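MmoQ Response regulator (Methylococcus capsulatus, PDB 3LJX) is the HDOD-containing part of a response regulator whose full-length form probably makes cyclic di-GMP from two GTP molecules. Local coordinates at residues A[23-28]-A[40-45]; A[51-56]-A[81-86]. All coordinates share one frame; numbering follows the deposited sequence. Where two conformers were deposited one is given.

Interaction 1: residues A[23-28]-A[40-45]; sequences AAILNL and AQLIQT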
loop_
_atom_site.group_PDB
_atom_site.type_symbol
_atom_site.label_atom_id
_atom_site.label_comp_id
_atom_site.label_asym_id
_atom_site.label_seq_id
_atom_site.Cartn_x
_atom_site.Cartn_y
_atom_site.Cartn_z
ATOM N N ALA A 23 -0.574 -19.098 0.383
ATOM C CA ALA A 23 -1.104 -20.425 0.043
ATOM C C ALA A 23 -2.130 -20.320 -1.072
ATOM O O ALA A 23 -2.081 -21.076 -2.044
ATOM C CB ALA A 23 -1.719 -21.103 1.259
ATOM N N ALA A 24 -3.050 -19.370 -0.938
ATOM C CA ALA A 24 -4.103 -19.196 -1.935
ATOM C C ALA A 24 -3.578 -18.669 -3.275
ATOM O O ALA A 24 -4.098 -19.019 -4.338
ATOM C CB ALA A 24 -5.200 -18.296 -1.402
ATOM N N ILE A 25 -2.567 -17.809 -3.228
ATOM C CA ILE A 25 -1.995 -17.290 -4.459
ATOM C C ILE A 25 -1.304 -18.433 -5.199
ATOM O O ILE A 25 -1.510 -18.616 -6.406
ATOM C CB ILE A 25 -1.016 -16.113 -4.201
ATOM C CG1 ILE A 25 -1.791 -14.837 -3.852
ATOM C CG2 ILE A 25 -0.157 -15.861 -5.427
ATOM C CD1 ILE A 25 -0.926 -13.733 -3.268
ATOM N N LEU A 26 -0.502 -19.210 -4.471
ATOM C CA LEU A 26 0.196 -20.358 -5.054
ATOM C C LEU A 26 -0.783 -21.368 -5.644
ATOM O O LEU A 26 -0.586 -21.863 -6.754
ATOM C CB LEU A 26 1.088 -21.042 -4.020
ATOM C CG LEU A 26 2.378 -20.284 -3.703
ATOM C CD1 LEU A 26 3.074 -20.886 -2.497
ATOM C CD2 LEU A 26 3.309 -20.261 -4.921
ATOM N N ASN A 27 -1.842 -21.662 -4.900
ATOM C CA ASN A 27 -2.868 -22.574 -5.376
ATOM C C ASN A 27 -3.405 -22.143 -6.731
ATOM O O ASN A 27 -3.453 -22.925 -7.673
ATOM C CB ASN A 27 -4.012 -22.656 -4.373
ATOM C CG ASN A 27 -5.157 -23.505 -4.879
ATOM O OD1 ASN A 27 -6.175 -22.983 -5.346
ATOM N ND2 ASN A 27 -4.994 -24.826 -4.804
ATOM N N LEU A 28 -3.800 -20.880 -6.824
ATOM C CA LEU A 28 -4.310 -20.310 -8.071
ATOM C C LEU A 28 -3.237 -20.270 -9.170
ATOM O O LEU A 28 -3.506 -20.565 -10.334
ATOM C CB LEU A 28 -4.841 -18.903 -7.810
ATOM C CG LEU A 28 -5.819 -18.375 -8.840
ATOM C CD1 LEU A 28 -7.012 -19.328 -8.936
ATOM C CD2 LEU A 28 -6.262 -16.954 -8.464
ATOM N N ALA A 40 -5.052 -11.555 -10.691
ATOM C CA ALA A 40 -4.866 -10.164 -10.271
ATOM C C ALA A 40 -5.674 -9.827 -9.009
ATOM O O ALA A 40 -5.150 -9.233 -8.063
ATOM C CB ALA A 40 -5.226 -9.205 -11.417
ATOM N N GLN A 41 -6.948 -10.210 -9.000
ATOM C CA GLN A 41 -7.818 -9.937 -7.861
ATOM C C GLN A 41 -7.203 -10.496 -6.585
ATOM O O GLN A 41 -7.223 -9.863 -5.526
ATOM C CB GLN A 41 -9.202 -10.554 -8.084
ATOM C CG GLN A 41 -10.117 -9.737 -8.981
ATOM C CD GLN A 41 -11.044 -8.817 -8.189
ATOM O OE1 GLN A 41 -10.780 -7.617 -8.038
ATOM N NE2 GLN A 41 -12.138 -9.382 -7.676
ATOM N N LEU A 42 -6.643 -11.691 -6.700
ATOM C CA LEU A 42 -6.079 -12.357 -5.548
ATOM C C LEU A 42 -4.725 -11.750 -5.170
ATOM O O LEU A 42 -4.448 -11.505 -3.991
ATOM C CB LEU A 42 -5.963 -13.850 -5.831
ATOM C CG LEU A 42 -5.518 -14.691 -4.648
ATOM C CD1 LEU A 42 -6.247 -14.247 -3.394
ATOM C CD2 LEU A 42 -5.767 -16.167 -4.935
ATOM N N ILE A 43 -3.886 -11.491 -6.169
ATOM C CA ILE A 43 -2.534 -10.994 -5.915
ATOM C C ILE A 43 -2.597 -9.601 -5.296
ATOM O O ILE A 43 -1.775 -9.243 -4.448
ATOM C CB ILE A 43 -1.703 -10.929 -7.210
ATOM C CG1 ILE A 43 -1.237 -12.331 -7.617
ATOM C CG2 ILE A 43 -0.495 -10.017 -7.042
ATOM C CD1 ILE A 43 -0.549 -12.383 -8.968
ATOM N N GLN A 44 -3.582 -8.810 -5.715
ATOM C CA GLN A 44 -3.617 -7.435 -5.253
ATOM C C GLN A 44 -4.163 -7.324 -3.828
ATOM O O GLN A 44 -4.367 -6.221 -3.335
ATOM C CB GLN A 44 -4.382 -6.533 -6.217
ATOM C CG GLN A 44 -5.874 -6.750 -6.183
ATOM C CD GLN A 44 -6.599 -5.753 -7.055
ATOM O OE1 GLN A 44 -5.974 -5.055 -7.859
ATOM N NE2 GLN A 44 -7.924 -5.671 -6.899
ATOM N N THR A 45 -4.391 -8.456 -3.162
ATOM C CA THR A 45 -4.662 -8.418 -1.725
ATOM C C THR A 45 -3.345 -8.418 -0.938
ATOM O O THR A 45 -3.345 -8.251 0.289
ATOM C CB THR A 45 -5.522 -9.601 -1.230
ATOM O OG1 THR A 45 -4.839 -10.839 -1.480
ATOM C CG2 THR A 45 -6.882 -9.611 -1.906
#
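L42 and I25 lead an apolar helix-to-helix contact near the N-terminal end of the all-helical HDOD region, where two consecutive helices joined by a short loop pack together: helix 19-29 lies against the C-terminal end of helix 36-43. No hydrogen bond crosses it; the contact is aliphatic, apart from CD2 of L42 resting near O of A24, an atom already engaged by the amide of L28 within the helix. L42 is the central side chain. Its CG stands anti to the backbone N (chi1 -174°), which sends the isobutyl group straight out to helix 19-29. There CD2 of L42 rests between A24 and L28, 3.6 Å from CD2 of L28 and 4.2 Å from CB of A24. The I25 branch closes the other flank, with its CG1 3.8 Å from CG of L42. Beyond that, CD1 of I25 reaches 4.1 Å from CA of I43, while CG2 of I25 meets CG1 of I43 at 4.3 Å, so I25 bridges two successive residues of the partner helix.

Just behind L42 the helix ends. The hydroxyl of T45 donates to O of L42 over 2.6 Å, in the carbonyl plane, and the amide of T45 donates to the same oxygen, so two bonds grip that carbonyl as the chain turns off.

L28 also leans on V34 in the loop between the paired helices. On the buried side, I25 and I43 both pack on L49 of helix 47-58 and on A87 of helix 80-88, and I43 also meets V71 of helix 71-78.

Interaction 2: residues A[51-56]-A[81-86]; sequences GRILRF and PAVRQF
F86 holds CG beside its own backbone N (chi1 -81°) and F56 holds CG on the far side from its N (chi1 170°); these turns bring the two rings together between helices 47-58 and 80-88. The segments form a roughly antiparallel helix pair with an aromatic-aliphatic interface, their axes 10.3 Å apart. CE2 of F86 sits over one face of the F56 ring, toward its rim, and CZ of F86 is 3.5 Å from CG of F56. The planes are tilted by 55°, an oblique pair. In the conformer described, NE of R52 meets the F86 ring edge, 3.8 Å from CD1, with the guanidinium nearly perpendicular to the ring. Deeper in, CB of F86 packs against CG1 of I53, and CD1 of I53 lies 4.1 Å from CG1 of V83. Replacing F86 by an alanine would probably leave a gap over the F56 face and beside I53, and take away the ring edge against which the R52 guanidinium lies. With no hydrogen bond across the segments, the helices are probably held by apolar and aromatic packing, while R52 turns its charge to a salt bridge with D13.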
loop_
_atom_site.group_PDB
_atom_site.type_symbol
_atom_site.label_atom_id
_atom_site.label_comp_id
_atom_site.label_asym_id
_atom_site.label_seq_id
_atom_site.Cartn_x
_atom_site.Cartn_y
_atom_site.Cartn_z
ATOM N N GLY A 51 3.768 -4.913 -4.991
ATOM C CA GLY A 51 4.935 -4.069 -5.195
ATOM C C GLY A 51 5.964 -4.656 -6.159
ATOM O O GLY A 51 6.388 -3.969 -7.094
ATOM N N ARG A 52 6.371 -5.912 -5.937
ATOM C CA ARG A 52 7.369 -6.578 -6.784
ATOM C C ARG A 52 6.932 -6.557 -8.234
ATOM O O ARG A 52 7.717 -6.269 -9.127
ATOM C CB ARG A 52 7.562 -8.046 -6.379
ATOM C CG ARG A 52 8.527 -8.307 -5.235
ATOM C CD ARG A 52 8.816 -9.822 -5.091
ATOM N NE ARG A 52 9.792 -10.305 -6.074
ATOM C CZ ARG A 52 10.294 -11.539 -6.093
ATOM N NH1 ARG A 52 9.913 -12.431 -5.185
ATOM N NH2 ARG A 52 11.179 -11.883 -7.019
ATOM N N ILE A 53 5.660 -6.883 -8.454
ATOM C CA ILE A 53 5.106 -6.917 -9.803
ATOM C C ILE A 53 5.119 -5.537 -10.462
ATOM O O ILE A 53 5.551 -5.402 -11.599
ATOM C CB ILE A 53 3.691 -7.540 -9.813
ATOM C CG1 ILE A 53 3.806 -9.039 -9.521
ATOM C CG2 ILE A 53 3.007 -7.309 -11.171
ATOM C CD1 ILE A 53 2.521 -9.684 -9.077
ATOM N N LEU A 54 4.676 -4.513 -9.743
ATOM C CA LEU A 54 4.685 -3.157 -10.291
ATOM C C LEU A 54 6.108 -2.748 -10.621
ATOM O O LEU A 54 6.378 -2.132 -11.648
ATOM C CB LEU A 54 4.098 -2.160 -9.289
ATOM C CG LEU A 54 2.600 -2.263 -9.030
ATOM C CD1 LEU A 54 2.161 -1.164 -8.069
ATOM C CD2 LEU A 54 1.807 -2.215 -10.344
ATOM N N ARG A 55 7.019 -3.100 -9.735
ATOM C CA ARG A 55 8.401 -2.701 -9.895
ATOM C C ARG A 55 9.028 -3.369 -11.122
ATOM O O ARG A 55 9.797 -2.752 -11.879
ATOM C CB ARG A 55 9.165 -3.086 -8.644
ATOM C CG ARG A 55 10.650 -2.904 -8.756
ATOM C CD ARG A 55 11.276 -3.069 -7.397
ATOM N NE ARG A 55 12.693 -3.351 -7.510
ATOM C CZ ARG A 55 13.221 -4.559 -7.367
ATOM N NH1 ARG A 55 12.442 -5.602 -7.089
ATOM N NH2 ARG A 55 14.531 -4.716 -7.495
ATOM N N PHE A 56 8.702 -4.642 -11.304
ATOM C CA PHE A 56 9.182 -5.374 -12.460
ATOM C C PHE A 56 8.616 -4.714 -13.717
ATOM O O PHE A 56 9.353 -4.423 -14.661
ATOM C CB PHE A 56 8.752 -6.845 -12.366
ATOM C CG PHE A 56 8.993 -7.638 -13.621
ATOM C CD1 PHE A 56 7.944 -7.936 -14.483
ATOM C CD2 PHE A 56 10.263 -8.110 -13.930
ATOM C CE1 PHE A 56 8.158 -8.682 -15.637
ATOM C CE2 PHE A 56 10.485 -8.859 -15.090
ATOM C CZ PHE A 56 9.431 -9.139 -15.942
ATOM N N PRO A 81 2.164 -14.979 -18.228
ATOM C CA PRO A 81 3.235 -15.902 -17.816
ATOM C C PRO A 81 4.280 -15.244 -16.898
ATOM O O PRO A 81 4.659 -15.842 -15.875
ATOM C CB PRO A 81 3.869 -16.329 -19.147
ATOM C CG PRO A 81 2.737 -16.197 -20.160
ATOM C CD PRO A 81 1.938 -14.992 -19.689
ATOM N N ALA A 82 4.743 -14.038 -17.243
ATOM C CA ALA A 82 5.738 -13.375 -16.404
ATOM C C ALA A 82 5.173 -13.085 -15.012
ATOM O O ALA A 82 5.826 -13.349 -14.006
ATOM C CB ALA A 82 6.250 -12.095 -17.061
ATOM N N VAL A 83 3.947 -12.569 -14.949
ATOM C CA VAL A 83 3.360 -12.252 -13.660
ATOM C C VAL A 83 3.172 -13.536 -12.852
ATOM O O VAL A 83 3.377 -13.552 -11.629
ATOM C CB VAL A 83 2.034 -11.482 -13.811
ATOM C CG1 VAL A 83 1.238 -11.507 -12.507
ATOM C CG2 VAL A 83 2.318 -10.051 -14.282
ATOM N N ARG A 84 2.810 -14.615 -13.542
ATOM C CA ARG A 84 2.639 -15.907 -12.884
ATOM C C ARG A 84 3.935 -16.371 -12.206
ATOM O O ARG A 84 3.914 -16.886 -11.080
ATOM C CB ARG A 84 2.139 -16.961 -13.868
ATOM C CG ARG A 84 1.761 -18.267 -13.193
ATOM C CD ARG A 84 1.778 -19.425 -14.171
ATOM N NE ARG A 84 0.437 -19.847 -14.538
ATOM C CZ ARG A 84 -0.131 -19.577 -15.706
ATOM N NH1 ARG A 84 0.540 -18.885 -16.630
ATOM N NH2 ARG A 84 -1.365 -20.007 -15.949
ATOM N N GLN A 85 5.065 -16.169 -12.878
ATOM C CA GLN A 85 6.369 -16.471 -12.282
ATOM C C GLN A 85 6.547 -15.810 -10.905
ATOM O O GLN A 85 7.076 -16.426 -9.979
ATOM C CB GLN A 85 7.505 -16.044 -13.222
ATOM C CG GLN A 85 7.610 -16.893 -14.485
ATOM C CD GLN A 85 8.100 -18.292 -14.188
ATOM O OE1 GLN A 85 9.092 -18.468 -13.478
ATOM N NE2 GLN A 85 7.412 -19.298 -14.729
ATOM N N PHE A 86 6.126 -14.553 -10.773
ATOM C CA PHE A 86 6.268 -13.856 -9.499
ATOM C C PHE A 86 5.365 -14.493 -8.456
ATOM O O PHE A 86 5.757 -14.659 -7.287
ATOM C CB PHE A 86 5.951 -12.368 -9.653
ATOM C CG PHE A 86 7.092 -11.580 -10.213
ATOM C CD1 PHE A 86 8.068 -11.065 -9.376
ATOM C CD2 PHE A 86 7.215 -11.384 -11.581
ATOM C CE1 PHE A 86 9.142 -10.346 -9.891
ATOM C CE2 PHE A 86 8.289 -10.674 -12.108
ATOM C CZ PHE A 86 9.256 -10.155 -11.261
#

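Overall arrangement
Interactions 1 and 2 meet in one apolar patch of the HDOD region built on the buried residues I25, I43, I53 and V83, their centres 12 Å apart and both about 16 Å from the centre of the chain. I43 joins them: its CG2 lies 3.7 Å from CD1 of I53, and its CD1 lies 4.1 Å from CG1 of V83. One residue of interaction 1 thus packs against both helices of interaction 2. The order along the chain is serial, the pair 23-28 and 40-45 closing before 51-56 begins, and helix 47-58 directly follows helix 36-43. Helix 71-78 also backs interaction 2, with A74 on I53 and with I75 and V78 on V83.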